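Long-range contact in Adp-ribosyltransferase (PDB 1OJQ), which transfers ADP-ribose from NAD(+) to a target protein, as a C3-type exoenzyme of Staphylococcus aureus: residues A[151-156]-A[202-207]. Sequence-based numbering, arbitrary orientation.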
loop_
_atom_site.group_PDB
_atom_site.type_symbol
_atom_site.label_atom_id
_atom_site.label_comp_id
_atom_site.label_asym_id
_atom_site.label_seq_id
_atom_site.Cartn_x
_atom_site.Cartn_y
_atom_site.Cartn_z
ATOM N N PRO A 151 -8.632 9.928 -5.934
ATOM C CA PRO A 151 -8.660 9.740 -7.395
ATOM C C PRO A 151 -8.080 8.420 -7.888
ATOM O O PRO A 151 -8.513 7.896 -8.905
ATOM C CB PRO A 151 -7.759 10.865 -7.921
ATOM C CG PRO A 151 -7.779 11.892 -6.837
ATOM C CD PRO A 151 -7.804 11.084 -5.561
ATOM N N ILE A 152 -7.085 7.894 -7.189
ATOM C CA ILE A 152 -6.364 6.707 -7.662
ATOM C C ILE A 152 -6.518 5.558 -6.672
ATOM O O ILE A 152 -6.414 5.733 -5.462
ATOM C CB ILE A 152 -4.883 7.046 -7.857
ATOM C CG1 ILE A 152 -4.677 8.030 -9.034
ATOM C CG2 ILE A 152 -3.988 5.839 -8.037
ATOM C CD1 ILE A 152 -3.256 8.543 -9.059
ATOM N N GLU A 153 -6.759 4.378 -7.212
ATOM C CA GLU A 153 -6.712 3.147 -6.418
ATOM C C GLU A 153 -5.602 2.249 -6.950
ATOM O O GLU A 153 -5.673 1.782 -8.101
ATOM C CB GLU A 153 -8.041 2.420 -6.502
ATOM C CG GLU A 153 -8.087 1.106 -5.725
ATOM C CD GLU A 153 -9.369 0.344 -6.060
ATOM O OE1 GLU A 153 -9.312 -0.482 -6.992
ATOM O OE2 GLU A 153 -10.410 0.583 -5.409
ATOM N N LEU A 154 -4.581 2.042 -6.133
ATOM C CA LEU A 154 -3.512 1.085 -6.419
ATOM C C LEU A 154 -3.988 -0.274 -5.904
ATOM O O LEU A 154 -4.170 -0.443 -4.697
ATOM C CB LEU A 154 -2.209 1.544 -5.778
ATOM C CG LEU A 154 -0.969 0.694 -5.994
ATOM C CD1 LEU A 154 -0.624 0.491 -7.465
ATOM C CD2 LEU A 154 0.218 1.333 -5.256
ATOM N N LYS A 155 -4.207 -1.193 -6.832
ATOM C CA LYS A 155 -4.755 -2.527 -6.560
ATOM C C LYS A 155 -3.646 -3.543 -6.710
ATOM O O LYS A 155 -3.139 -3.823 -7.803
ATOM C CB LYS A 155 -5.944 -2.726 -7.499
ATOM C CG LYS A 155 -6.502 -4.132 -7.574
ATOM C CD LYS A 155 -7.723 -4.208 -8.488
ATOM C CE LYS A 155 -8.226 -5.641 -8.615
ATOM N NZ LYS A 155 -9.328 -5.745 -9.625
ATOM N N LEU A 156 -3.206 -4.097 -5.583
ATOM C CA LEU A 156 -1.987 -4.892 -5.550
ATOM C C LEU A 156 -2.226 -6.366 -5.264
ATOM O O LEU A 156 -2.748 -6.691 -4.194
ATOM C CB LEU A 156 -1.043 -4.351 -4.469
ATOM C CG LEU A 156 -0.574 -2.910 -4.651
ATOM C CD1 LEU A 156 0.334 -2.528 -3.468
ATOM C CD2 LEU A 156 0.134 -2.725 -5.976
ATOM N N LYS A 202 -12.644 7.178 -10.981
ATOM C CA LYS A 202 -11.523 6.631 -10.232
ATOM C C LYS A 202 -10.514 6.045 -11.218
ATOM O O LYS A 202 -10.899 5.434 -12.219
ATOM C CB LYS A 202 -12.015 5.576 -9.241
ATOM C CG LYS A 202 -11.014 5.198 -8.164
ATOM C CD LYS A 202 -11.700 4.426 -7.045
ATOM C CE LYS A 202 -11.845 2.954 -7.391
ATOM N NZ LYS A 202 -12.600 2.193 -6.345
ATOM N N ILE A 203 -9.224 6.243 -10.961
ATOM C CA ILE A 203 -8.209 5.621 -11.804
ATOM C C ILE A 203 -7.649 4.390 -11.097
ATOM O O ILE A 203 -7.098 4.493 -10.002
ATOM C CB ILE A 203 -7.099 6.629 -12.147
ATOM C CG1 ILE A 203 -7.654 7.881 -12.838
ATOM C CG2 ILE A 203 -6.001 5.997 -12.995
ATOM C CD1 ILE A 203 -6.688 9.055 -12.841
ATOM N N ILE A 204 -7.768 3.210 -11.719
ATOM C CA ILE A 204 -7.287 2.000 -11.050
ATOM C C ILE A 204 -6.000 1.493 -11.694
ATOM O O ILE A 204 -5.928 1.177 -12.890
ATOM C CB ILE A 204 -8.385 0.922 -11.063
ATOM C CG1 ILE A 204 -9.713 1.398 -10.438
ATOM C CG2 ILE A 204 -7.903 -0.360 -10.387
ATOM C CD1 ILE A 204 -10.726 0.292 -10.253
ATOM N N ILE A 205 -4.936 1.431 -10.893
ATOM C CA ILE A 205 -3.651 0.888 -11.301
ATOM C C ILE A 205 -3.537 -0.514 -10.708
ATOM O O ILE A 205 -3.482 -0.636 -9.481
ATOM C CB ILE A 205 -2.463 1.751 -10.826
ATOM C CG1 ILE A 205 -2.586 3.217 -11.254
ATOM C CG2 ILE A 205 -1.134 1.131 -11.265
ATOM C CD1 ILE A 205 -1.652 4.186 -10.569
ATOM N N THR A 206 -3.562 -1.546 -11.549
ATOM C CA THR A 206 -3.506 -2.927 -11.068
ATOM C C THR A 206 -2.078 -3.428 -11.187
ATOM O O THR A 206 -1.461 -3.221 -12.233
ATOM C CB THR A 206 -4.434 -3.855 -11.855
ATOM O OG1 THR A 206 -5.789 -3.377 -11.737
ATOM C CG2 THR A 206 -4.353 -5.269 -11.288
ATOM N N ALA A 207 -1.521 -4.032 -10.148
ATOM C CA ALA A 207 -0.124 -4.455 -10.179
ATOM C C ALA A 207 0.106 -5.731 -9.372
ATOM O O ALA A 207 -0.691 -6.112 -8.505
ATOM C CB ALA A 207 0.760 -3.329 -9.635
HETATM O O HOH W 1 -7.856 -5.326 -11.968
#
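Glu153 OE2 is gripped twice: Lys202 NZ forms a salt bridge to it at 2.9 Å, coming down 53° out of the carboxylate plane, and Ser143 OG adds a hydrogen bond. Lys202 reaches it through a bend at chi3 (83°), which turns the chain's end toward the Glu153 side chain and lays CE against the carboxylate. The other oxygen, Glu153 OE1, lies alongside the apolar flank of Ile204, 3.6 Å from CD1. Further along this face Lys155, extended to its tip, runs beside Thr206 in the same direction; one water joins them, accepting from Lys155 NZ (2.8 Å) and also bonded to Thr206 OG1. The aromatic ring of Tyr82 gives Lys155 a cation-pi partner as well. Strands 152-158 and 203-209 are parallel neighbours inside the mixed five-stranded sheet of the ADP-ribosyltransferase fold, with strand 81-87, which carries the NAD(+)-binding Arg85 and Leu86, on the far side of 152-158. Five backbone bonds join the pair, from Ile203 N to Pro151 O (2.7 Å, 177° at the hydrogen) to Ala207 N to Lys155 O. On the opposite face, Ile205 sends CD1 to Ile152 CG2 (3.8 Å) and CG2 to Leu154 CD1 (3.9 Å), crossing both side chains obliquely. At the end of this apolar row Leu156 CD2 rests on Ala207 CB at 3.8 Å.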